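Local coordinates for protein phosphoserine phosphatase (Thermococcus onnurineus, PDB 4AP9) that probably hydrolyses L-phosphoserine to L-serine as a magnesium-dependent phosphatase of the haloacid dehalogenase superfamily, the last step of serine biosynthesis, at residues A[40-43]-A[44-48]; A[51-54]-A[55-59]; A[64-67]-A[68-72]; A[159-162]-A[163-167]. All blocks are in the same frame, centred on the assembly; numbering follows the deposited sequence.

Interaction 1: residues A[40-43]-A[44-48]. With 1PS (3-pyridinium-1-ylpropane-1-sulfonate), chain F.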
loop_
_atom_site.group_PDB
_atom_site.type_symbol
_atom_site.label_atom_id
_atom_site.label_comp_id
_atom_site.label_asym_id
_atom_site.label_seq_id
_atom_site.Cartn_x
_atom_site.Cartn_y
_atom_site.Cartn_z
ATOM N N GLU A 40 18.891 -13.805 35.772
ATOM C CA GLU A 40 18.342 -15.023 35.199
ATOM C C GLU A 40 17.229 -14.686 34.213
ATOM O O GLU A 40 17.162 -15.246 33.128
ATOM C CB GLU A 40 17.805 -15.937 36.291
ATOM C CG GLU A 40 17.261 -17.242 35.759
ATOM C CD GLU A 40 16.883 -18.204 36.867
ATOM O OE1 GLU A 40 15.791 -18.043 37.455
ATOM O OE2 GLU A 40 17.686 -19.111 37.158
ATOM N N LEU A 41 16.368 -13.757 34.602
ATOM C CA LEU A 41 15.313 -13.267 33.718
ATOM C C LEU A 41 15.890 -12.641 32.454
ATOM O O LEU A 41 15.349 -12.816 31.363
ATOM C CB LEU A 41 14.441 -12.248 34.446
ATOM C CG LEU A 41 13.458 -12.872 35.440
ATOM C CD1 LEU A 41 12.836 -11.784 36.292
ATOM C CD2 LEU A 41 12.406 -13.677 34.694
ATOM N N LEU A 42 16.986 -11.902 32.603
ATOM C CA LEU A 42 17.666 -11.341 31.446
ATOM C C LEU A 42 18.123 -12.466 30.522
ATOM O O LEU A 42 17.872 -12.424 29.325
ATOM C CB LEU A 42 18.864 -10.475 31.862
ATOM C CG LEU A 42 19.749 -9.882 30.761
ATOM C CD1 LEU A 42 18.955 -8.929 29.856
ATOM C CD2 LEU A 42 20.968 -9.170 31.341
ATOM N N GLU A 43 18.784 -13.473 31.087
ATOM C CA GLU A 43 19.306 -14.574 30.279
ATOM C C GLU A 43 18.178 -15.299 29.563
ATOM O O GLU A 43 18.302 -15.653 28.390
ATOM C CB GLU A 43 20.107 -15.552 31.143
ATOM C CG GLU A 43 21.374 -14.940 31.753
ATOM C CD GLU A 43 22.483 -14.732 30.738
ATOM O OE1 GLU A 43 22.357 -15.236 29.599
ATOM O OE2 GLU A 43 23.486 -14.063 31.072
ATOM N N LYS A 44 17.071 -15.502 30.265
ATOM C CA LYS A 44 15.912 -16.156 29.670
ATOM C C LYS A 44 15.356 -15.312 28.521
ATOM O O LYS A 44 14.960 -15.841 27.480
ATOM C CB LYS A 44 14.837 -16.409 30.723
ATOM C CG LYS A 44 15.126 -17.564 31.686
ATOM C CD LYS A 44 14.069 -17.606 32.781
ATOM C CE LYS A 44 14.245 -18.818 33.688
ATOM N NZ LYS A 44 13.182 -18.859 34.715
ATOM N N GLY A 45 15.336 -13.998 28.711
ATOM C CA GLY A 45 14.867 -13.100 27.666
ATOM C C GLY A 45 15.764 -13.138 26.440
ATOM O O GLY A 45 15.292 -13.238 25.305
ATOM N N LEU A 46 17.069 -13.053 26.670
ATOM C CA LEU A 46 18.048 -12.964 25.594
ATOM C C LEU A 46 18.092 -14.239 24.768
ATOM O O LEU A 46 18.382 -14.203 23.567
ATOM C CB LEU A 46 19.437 -12.692 26.160
ATOM C CG LEU A 46 19.621 -11.317 26.800
ATOM C CD1 LEU A 46 20.980 -11.224 27.463
ATOM C CD2 LEU A 46 19.438 -10.230 25.757
ATOM N N SER A 47 17.800 -15.363 25.417
ATOM C CA SER A 47 17.881 -16.660 24.759
ATOM C C SER A 47 16.549 -17.029 24.136
ATOM O O SER A 47 16.460 -18.014 23.404
ATOM C CB SER A 47 18.255 -17.735 25.775
ATOM O OG SER A 47 17.303 -17.760 26.819
ATOM N N GLY A 48 15.515 -16.253 24.454
ATOM C CA GLY A 48 14.180 -16.491 23.928
ATOM C C GLY A 48 13.421 -17.602 24.631
ATOM O O GLY A 48 12.397 -18.073 24.139
HETATM N N1 1PS F . 15.261 -9.192 21.899
HETATM C C1 1PS F . 14.563 -10.327 22.028
HETATM C C2 1PS F . 15.213 -11.540 22.207
HETATM C C3 1PS F . 16.603 -9.194 21.937
HETATM C C4 1PS F . 17.316 -10.375 22.098
HETATM C C5 1PS F . 16.614 -11.578 22.243
HETATM C C6 1PS F . 14.539 -7.954 21.753
HETATM C C7 1PS F . 15.470 -6.826 21.449
HETATM C C8 1PS F . 15.189 -5.628 22.317
HETATM S S1 1PS F . 13.817 -4.734 21.644
HETATM O O1 1PS F . 13.951 -3.324 22.050
HETATM O O2 1PS F . 12.575 -5.224 22.213
HETATM O O3 1PS F . 13.800 -4.958 20.228
HETATM O O HOH W 1 13.950 -16.431 36.216
#

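Interaction 2: residues A[51-54]-A[55-59]. With 1PS (3-pyridinium-1-ylpropane-1-sulfonate), chain F.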
loop_
_atom_site.group_PDB
_atom_site.type_symbol
_atom_site.label_atom_id
_atom_site.label_comp_id
_atom_site.label_asym_id
_atom_site.label_seq_id
_atom_site.Cartn_x
_atom_site.Cartn_y
_atom_site.Cartn_z
ATOM N N GLU A 51 9.158 -14.870 26.598
ATOM C CA GLU A 51 8.890 -13.709 25.745
ATOM C C GLU A 51 9.604 -12.463 26.268
ATOM O O GLU A 51 9.728 -12.265 27.473
ATOM C CB GLU A 51 7.391 -13.455 25.629
ATOM C CG GLU A 51 6.678 -14.536 24.848
ATOM C CD GLU A 51 7.329 -14.768 23.493
ATOM O OE1 GLU A 51 7.510 -13.785 22.740
ATOM O OE2 GLU A 51 7.688 -15.925 23.193
ATOM N N TRP A 52 10.069 -11.615 25.364
ATOM C CA TRP A 52 10.914 -10.504 25.797
ATOM C C TRP A 52 10.202 -9.543 26.746
ATOM O O TRP A 52 10.754 -9.172 27.788
ATOM C CB TRP A 52 11.498 -9.733 24.614
ATOM C CG TRP A 52 12.367 -8.599 25.061
ATOM C CD1 TRP A 52 12.034 -7.269 25.119
ATOM C CD2 TRP A 52 13.716 -8.688 25.540
ATOM N NE1 TRP A 52 13.094 -6.534 25.588
ATOM C CE2 TRP A 52 14.142 -7.390 25.854
ATOM C CE3 TRP A 52 14.611 -9.757 25.714
ATOM C CZ2 TRP A 52 15.420 -7.108 26.339
ATOM C CZ3 TRP A 52 15.880 -9.481 26.205
ATOM C CH2 TRP A 52 16.271 -8.169 26.511
ATOM N N LEU A 53 8.986 -9.132 26.390
ATOM C CA LEU A 53 8.268 -8.184 27.227
ATOM C C LEU A 53 7.936 -8.800 28.575
ATOM O O LEU A 53 8.006 -8.131 29.602
ATOM C CB LEU A 53 6.993 -7.692 26.540
ATOM C CG LEU A 53 6.174 -6.716 27.382
ATOM C CD1 LEU A 53 6.945 -5.404 27.600
ATOM C CD2 LEU A 53 4.852 -6.437 26.708
ATOM N N ASP A 54 7.558 -10.073 28.571
ATOM C CA ASP A 54 7.293 -10.782 29.821
ATOM C C ASP A 54 8.509 -10.688 30.738
ATOM O O ASP A 54 8.394 -10.309 31.905
ATOM C CB ASP A 54 6.929 -12.245 29.542
ATOM C CG ASP A 54 6.656 -13.033 30.813
ATOM O OD1 ASP A 54 6.174 -12.436 31.791
ATOM O OD2 ASP A 54 6.934 -14.253 30.835
ATOM N N SER A 55 9.678 -11.011 30.197
ATOM C CA SER A 55 10.909 -10.966 30.973
ATOM C C SER A 55 11.259 -9.546 31.440
ATOM O O SER A 55 11.663 -9.338 32.587
ATOM C CB SER A 55 12.062 -11.543 30.167
ATOM O OG SER A 55 13.189 -11.710 31.001
ATOM N N LEU A 56 11.096 -8.576 30.549
ATOM C CA LEU A 56 11.407 -7.186 30.877
ATOM C C LEU A 56 10.555 -6.683 32.031
ATOM O O LEU A 56 11.066 -6.093 32.983
ATOM C CB LEU A 56 11.204 -6.285 29.654
ATOM C CG LEU A 56 11.437 -4.788 29.846
ATOM C CD1 LEU A 56 12.812 -4.556 30.487
ATOM C CD2 LEU A 56 11.316 -4.043 28.512
ATOM N N LEU A 57 9.249 -6.923 31.965
ATOM C CA LEU A 57 8.374 -6.392 33.004
ATOM C C LEU A 57 8.593 -7.102 34.332
ATOM O O LEU A 57 8.393 -6.513 35.394
ATOM C CB LEU A 57 6.908 -6.454 32.588
ATOM C CG LEU A 57 6.577 -5.577 31.381
ATOM C CD1 LEU A 57 5.080 -5.573 31.147
ATOM C CD2 LEU A 57 7.110 -4.141 31.587
ATOM N N LYS A 58 9.002 -8.368 34.282
ATOM C CA LYS A 58 9.349 -9.078 35.519
ATOM C C LYS A 58 10.604 -8.488 36.175
ATOM O O LYS A 58 10.694 -8.391 37.404
ATOM C CB LYS A 58 9.536 -10.582 35.273
ATOM C CG LYS A 58 8.237 -11.371 35.097
ATOM C CD LYS A 58 8.516 -12.867 34.953
ATOM C CE LYS A 58 7.269 -13.712 35.261
ATOM N NZ LYS A 58 6.043 -13.281 34.524
ATOM N N ARG A 59 11.579 -8.106 35.355
ATOM C CA ARG A 59 12.775 -7.434 35.855
ATOM C C ARG A 59 12.394 -6.077 36.450
ATOM O O ARG A 59 12.852 -5.703 37.530
ATOM C CB ARG A 59 13.807 -7.268 34.734
ATOM C CG ARG A 59 14.578 -8.572 34.424
ATOM C CD ARG A 59 15.542 -8.428 33.263
ATOM N NE ARG A 59 14.850 -8.498 31.975
ATOM C CZ ARG A 59 15.206 -7.840 30.884
ATOM N NH1 ARG A 59 16.252 -7.031 30.892
ATOM N NH2 ARG A 59 14.503 -7.974 29.780
HETATM N N1 1PS F . 15.261 -9.192 21.899
HETATM C C1 1PS F . 14.563 -10.327 22.028
HETATM C C2 1PS F . 15.213 -11.540 22.207
HETATM C C3 1PS F . 16.603 -9.194 21.937
HETATM C C4 1PS F . 17.316 -10.375 22.098
HETATM C C5 1PS F . 16.614 -11.578 22.243
HETATM C C6 1PS F . 14.539 -7.954 21.753
HETATM C C7 1PS F . 15.470 -6.826 21.449
HETATM C C8 1PS F . 15.189 -5.628 22.317
HETATM S S1 1PS F . 13.817 -4.734 21.644
HETATM O O1 1PS F . 13.951 -3.324 22.050
HETATM O O2 1PS F . 12.575 -5.224 22.213
HETATM O O3 1PS F . 13.800 -4.958 20.228
#

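Interaction 3: residues A[64-67]-A[68-72]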
loop_
_atom_site.group_PDB
_atom_site.type_symbol
_atom_site.label_atom_id
_atom_site.label_comp_id
_atom_site.label_asym_id
_atom_site.label_seq_id
_atom_site.Cartn_x
_atom_site.Cartn_y
_atom_site.Cartn_z
ATOM N N ARG A 64 11.190 -2.448 41.707
ATOM C CA ARG A 64 10.219 -1.485 42.218
ATOM C C ARG A 64 10.717 -0.980 43.569
ATOM O O ARG A 64 11.164 -1.773 44.401
ATOM C CB ARG A 64 8.842 -2.127 42.363
ATOM C CG ARG A 64 7.708 -1.127 42.490
ATOM C CD ARG A 64 6.419 -1.831 42.834
ATOM N NE ARG A 64 6.536 -2.541 44.104
ATOM C CZ ARG A 64 5.833 -3.621 44.431
ATOM N NH1 ARG A 64 4.954 -4.130 43.576
ATOM N NH2 ARG A 64 6.018 -4.194 45.615
ATOM N N GLY A 65 10.669 0.337 43.766
ATOM C CA GLY A 65 11.037 0.932 45.036
ATOM C C GLY A 65 12.478 1.392 45.159
ATOM O O GLY A 65 12.812 2.142 46.080
ATOM N N ILE A 66 13.340 0.955 44.245
ATOM C CA ILE A 66 14.745 1.297 44.360
ATOM C C ILE A 66 14.910 2.818 44.254
ATOM O O ILE A 66 14.214 3.475 43.482
ATOM C CB ILE A 66 15.601 0.529 43.318
ATOM C CG1 ILE A 66 17.066 0.483 43.754
ATOM C CG2 ILE A 66 15.462 1.128 41.928
ATOM C CD1 ILE A 66 17.784 -0.749 43.265
ATOM N N ASP A 67 15.793 3.388 45.064
ATOM C CA ASP A 67 15.927 4.836 45.103
ATOM C C ASP A 67 16.441 5.403 43.783
ATOM O O ASP A 67 17.275 4.791 43.127
ATOM C CB ASP A 67 16.858 5.262 46.237
ATOM C CG ASP A 67 16.826 6.751 46.469
ATOM O OD1 ASP A 67 15.833 7.220 47.065
ATOM O OD2 ASP A 67 17.768 7.449 46.033
ATOM N N GLU A 68 15.956 6.582 43.404
ATOM C CA GLU A 68 16.458 7.257 42.209
ATOM C C GLU A 68 17.989 7.448 42.233
ATOM O O GLU A 68 18.655 7.357 41.203
ATOM C CB GLU A 68 15.758 8.605 42.030
ATOM C CG GLU A 68 16.010 9.254 40.685
ATOM C CD GLU A 68 15.057 10.408 40.430
ATOM O OE1 GLU A 68 14.333 10.791 41.377
ATOM O OE2 GLU A 68 15.028 10.923 39.290
ATOM N N GLY A 69 18.553 7.714 43.407
ATOM C CA GLY A 69 19.992 7.900 43.502
ATOM C C GLY A 69 20.774 6.643 43.146
ATOM O O GLY A 69 21.800 6.713 42.455
ATOM N N THR A 70 20.289 5.497 43.614
ATOM C CA THR A 70 20.913 4.209 43.326
ATOM C C THR A 70 20.843 3.947 41.833
ATOM O O THR A 70 21.797 3.467 41.217
ATOM C CB THR A 70 20.187 3.059 44.056
ATOM O OG1 THR A 70 20.188 3.305 45.466
ATOM C CG2 THR A 70 20.849 1.716 43.769
ATOM N N PHE A 71 19.685 4.271 41.268
ATOM C CA PHE A 71 19.403 4.100 39.852
ATOM C C PHE A 71 20.365 4.953 39.033
ATOM O O PHE A 71 21.036 4.459 38.128
ATOM C CB PHE A 71 17.955 4.542 39.589
ATOM C CG PHE A 71 17.385 4.087 38.272
ATOM C CD1 PHE A 71 17.499 4.873 37.143
ATOM C CD2 PHE A 71 16.679 2.898 38.186
ATOM C CE1 PHE A 71 16.962 4.464 35.937
ATOM C CE2 PHE A 71 16.130 2.488 36.982
ATOM C CZ PHE A 71 16.286 3.278 35.857
ATOM N N LEU A 72 20.437 6.239 39.365
ATOM C CA LEU A 72 21.285 7.184 38.643
ATOM C C LEU A 72 22.793 6.982 38.847
ATOM O O LEU A 72 23.589 7.339 37.986
ATOM C CB LEU A 72 20.876 8.623 38.964
ATOM C CG LEU A 72 19.485 8.975 38.438
ATOM C CD1 LEU A 72 19.069 10.367 38.894
ATOM C CD2 LEU A 72 19.459 8.868 36.913
#

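Interaction 4: residues A[159-162]-A[163-167]. With 1PS (3-pyridinium-1-ylpropane-1-sulfonate), chain F.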
loop_
_atom_site.group_PDB
_atom_site.type_symbol
_atom_site.label_atom_id
_atom_site.label_comp_id
_atom_site.label_asym_id
_atom_site.label_seq_id
_atom_site.Cartn_x
_atom_site.Cartn_y
_atom_site.Cartn_z
ATOM N N GLY A 159 24.238 -7.839 21.286
ATOM C CA GLY A 159 23.376 -8.775 21.960
ATOM C C GLY A 159 21.957 -8.398 22.302
ATOM O O GLY A 159 21.127 -9.281 22.435
ATOM N N TYR A 160 21.679 -7.103 22.468
ATOM C CA TYR A 160 20.312 -6.659 22.704
ATOM C C TYR A 160 19.451 -6.390 21.473
ATOM O O TYR A 160 18.298 -5.976 21.594
ATOM C CB TYR A 160 20.328 -5.449 23.653
ATOM C CG TYR A 160 20.766 -5.806 25.054
ATOM C CD1 TYR A 160 22.104 -6.081 25.330
ATOM C CD2 TYR A 160 19.849 -5.877 26.100
ATOM C CE1 TYR A 160 22.513 -6.417 26.600
ATOM C CE2 TYR A 160 20.252 -6.211 27.374
ATOM C CZ TYR A 160 21.580 -6.481 27.620
ATOM O OH TYR A 160 21.982 -6.815 28.891
ATOM N N ALA A 161 20.009 -6.649 20.290
ATOM C CA ALA A 161 19.237 -6.551 19.049
ATOM C C ALA A 161 18.739 -7.936 18.625
ATOM O O ALA A 161 19.075 -8.938 19.258
ATOM C CB ALA A 161 20.080 -5.917 17.941
ATOM N N ASP A 162 17.941 -7.991 17.561
ATOM C CA ASP A 162 17.445 -9.264 17.039
ATOM C C ASP A 162 17.107 -9.160 15.563
ATOM O O ASP A 162 17.383 -8.143 14.916
ATOM C CB ASP A 162 16.208 -9.732 17.811
ATOM C CG ASP A 162 15.028 -8.760 17.680
ATOM O OD1 ASP A 162 15.115 -7.776 16.901
ATOM O OD2 ASP A 162 14.016 -8.985 18.366
ATOM N N ALA A 163 16.491 -10.209 15.028
ATOM C CA ALA A 163 16.216 -10.243 13.594
ATOM C C ALA A 163 15.234 -9.148 13.208
ATOM O O ALA A 163 15.284 -8.623 12.105
ATOM C CB ALA A 163 15.678 -11.608 13.183
ATOM N N LYS A 164 14.326 -8.812 14.117
ATOM C CA LYS A 164 13.304 -7.810 13.822
ATOM C C LYS A 164 13.952 -6.476 13.452
ATOM O O LYS A 164 13.557 -5.814 12.494
ATOM C CB LYS A 164 12.371 -7.634 15.028
ATOM C CG LYS A 164 11.078 -6.877 14.726
ATOM C CD LYS A 164 10.021 -7.124 15.805
ATOM C CE LYS A 164 8.651 -6.608 15.355
ATOM N NZ LYS A 164 7.528 -7.020 16.276
HETATM N N MSE A 165 14.964 -6.089 14.210
HETATM C CA MSE A 165 15.650 -4.830 13.939
HETATM C C MSE A 165 16.415 -4.892 12.629
HETATM O O MSE A 165 16.322 -3.996 11.793
HETATM C CB MSE A 165 16.594 -4.466 15.077
HETATM C CG MSE A 165 17.175 -3.095 14.913
HETATM SE SE MSE A 165 18.648 -2.719 16.133
HETATM C CE MSE A 165 19.163 -1.033 15.437
ATOM N N PHE A 166 17.163 -5.970 12.430
ATOM C CA PHE A 166 18.004 -6.067 11.242
ATOM C C PHE A 166 17.199 -6.269 9.957
ATOM O O PHE A 166 17.638 -5.867 8.878
ATOM C CB PHE A 166 19.050 -7.173 11.410
ATOM C CG PHE A 166 20.189 -6.785 12.286
ATOM C CD1 PHE A 166 21.100 -5.821 11.870
ATOM C CD2 PHE A 166 20.368 -7.383 13.523
ATOM C CE1 PHE A 166 22.164 -5.456 12.674
ATOM C CE2 PHE A 166 21.436 -7.024 14.328
ATOM C CZ PHE A 166 22.337 -6.057 13.904
ATOM N N GLU A 167 16.025 -6.883 10.067
ATOM C CA GLU A 167 15.150 -7.044 8.907
ATOM C C GLU A 167 14.791 -5.688 8.301
ATOM O O GLU A 167 14.557 -5.573 7.092
ATOM C CB GLU A 167 13.870 -7.796 9.288
ATOM C CG GLU A 167 13.828 -9.261 8.843
ATOM C CD GLU A 167 12.506 -9.944 9.207
ATOM O OE1 GLU A 167 11.841 -9.502 10.176
ATOM O OE2 GLU A 167 12.128 -10.920 8.518
HETATM N N1 1PS F . 15.261 -9.192 21.899
HETATM C C1 1PS F . 14.563 -10.327 22.028
HETATM C C2 1PS F . 15.213 -11.540 22.207
HETATM C C3 1PS F . 16.603 -9.194 21.937
HETATM C C4 1PS F . 17.316 -10.375 22.098
HETATM C C5 1PS F . 16.614 -11.578 22.243
HETATM C C6 1PS F . 14.539 -7.954 21.753
HETATM C C7 1PS F . 15.470 -6.826 21.449
HETATM C C8 1PS F . 15.189 -5.628 22.317
HETATM S S1 1PS F . 13.817 -4.734 21.644
HETATM O O1 1PS F . 13.951 -3.324 22.050
HETATM O O2 1PS F . 12.575 -5.224 22.213
HETATM O O3 1PS F . 13.800 -4.958 20.228
#

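Interaction 1: residues A[40-43]-A[44-48]
The C-terminal turns of helix 36-47 form this contact, an i to i+4 ladder that closes in a Schellman motif at G48. K44 N donates to E40 O at 2.9 Å, and G45, L46 and S47 repeat the bond on L41, L42 and E43. On the outer side, K44 lies at a slant across E40. CG of K44 is anti to the carbonyl carbon (chi1 -75°), which carries it back over the preceding turn, 3.4 Å from E40 O. The charged ends are 3.9 Å apart, E40 OE1 to K44 NZ, a long salt bridge. A water spans them: it donates to E40 OE1 at 2.7 Å and accepts from K44 NZ at 3.0 Å. With an alanine here, the E40 carboxylate would probably lose both its charged mate and the water bridge, and be freer to turn. On another side of the helix, L46 CD1 meets L42 CG at 3.8 Å. Two carbonyls of the last turn approach the ligand: L46 O is 3.4 Å from C5 of 1PS, and G45 O is 3.5 Å from C2. These oxygens are likely to suit the cationic pyridinium ring. E43 is salt-bridged to R27. L41 packs on K58, R59 and L62 of helix 52-62, and its carbonyl bonds to S55 OG. L42 and L46 reach R27 of helix 25-33.

Interaction 2: residues A[51-54]-A[55-59]
W52 and R59 meet over one face of the indole, and the ligand 1PS covers the opposite face. R59 NH2 lies 3.7 Å from W52 CZ2. The interaction is an off-centre cation-pi contact, with R59 CZ 4.9 Å from the centroid of the six-membered ring. The two planes are 69° apart, and the guanidinium turns an edge to the indole. On the ligand side, W52 CE3 is 3.7 Å from C1 of 1PS and W52 CD1 is 3.6 Å from sulfonate oxygen O2. The indole thus lies between two cationic groups. A leucine in its place would probably cost R59 one of its two aromatic partners, leaving W26, and would take the flat indole face from beside the pyridinium. L56 CD1 covers a face of the guanidinium, and W26 adds a second cation-pi contact to R59. These residues belong to helix 52-62, which E51 precedes at the N-cap position. The helix is part of the small helical cap inserted after the first core strand, as in related phosphoserine phosphatases. Further round it, K58 NZ gives a hydrogen bond of 2.9 Å to the syn lone pair of D54 OD1, within a salt bridge. The bend at the end of the K58 chain (chi4 51°) turns its amine to this oxygen. L53 CD1 rests 3.8 Å from L57 CG. Another subunit packs L184 on L53 and F195 on L57.

Interaction 3: residues A[64-67]-A[68-72]
D67 caps helix 68-73 from the loop that follows helix 52-62, and its carboxylate accepts from G69 N. The bond from G69 N to D67 OD2 is 2.8 Å long and reaches the oxygen from above the carboxylate plane, 45° out of it. CG of D67 stands anti to its own backbone nitrogen (chi1 -170°), which swings OD2 over the first turn. The other oxygen, OD1, makes a salt bridge with K130, so the two oxygens have different partners. The D67 carbonyl starts the helical ladder, with F71 N bonded to D67 O at 3.1 Å. I66, just before the N-cap, and F71, four residues after it, pair as a hydrophobic staple. I66 brings CG2 to the edge of the F71 ring, 4.3 Å from F71 CD2. I66 also crosses T70 at about a right angle, its CD1 4.0 Å from T70 CG2. Beyond the staple, the F71 ring lies among other aromatic residues: F105 and F126 meet it edge-to-face, and F25 and F131 also touch it. Backbone hydrogen bonds that G65 and I66 share with F131 tie the loop to strand 130-135. T70 packs on I32 of helix 25-33.

Interaction 4: residues A[159-162]-A[163-167]
The backbone runs from an extended stretch at A161 and D162 into helix 163-168, with D162 at the N-cap. F166 N reaches D162 O at 3.3 Å, a weak first helical bond. The D162 side chain adds a firmer one: its OD1 accepts from M165 N at 3.2 Å, with the amide meeting the oxygen nearly along its C-O axis. CG of D162 sits between the backbone nitrogen and the carbonyl carbon (chi1 62°), and this folds the carboxylate back over the helix start. There OD1 also lies 3.3 Å from K164 CB. A161 points its methyl at the helix: A161 CB touches the selenium of M165, a selenomethionine, at 3.9 Å and F166 CE2 at 4.0 Å. The loop lines the 1PS pocket. D162 OD2 is 3.6 Å from C6 of 1PS and 3.8 Å from its pyridinium N1. Y160 O comes within 3.0 Å of C7, and the same carbonyl accepts from K141 NZ. The K164 amine makes a salt bridge with D140. D162 N is buried here without a polar partner. Residues 159-162 probably form the latter part of the fourth conserved motif of the superfamily, whose acidic residues hold or position magnesium in relatives. One carboxylate thus faces two ways: OD1 fixes the helix start, and OD2 stands beside a positive ring nitrogen. Such an oxygen-rich turn would probably favour a cation, which is consistent with that role.

Along the chain the four contacts come in series. Interactions 1, 2 and 3 lie in the segment inserted between strands 11-15 and 97-102; interaction 4 follows strand 153-157 of the central sheet. Interactions 1 and 2 touch, their centres 9 Å apart, on successive helices 36-47 and 52-62. Interaction 4 is about 15 Å from interaction 1 and 17 Å from interaction 2, centre to centre. It touches both, chiefly through Y160, and all three border the same 1PS molecule. That pocket therefore lies between the helical cap and the core. Interaction 3 stands apart, 29 Å from interaction 4 between centres, where helix 68-73 meets strands 118-127 and 130-135.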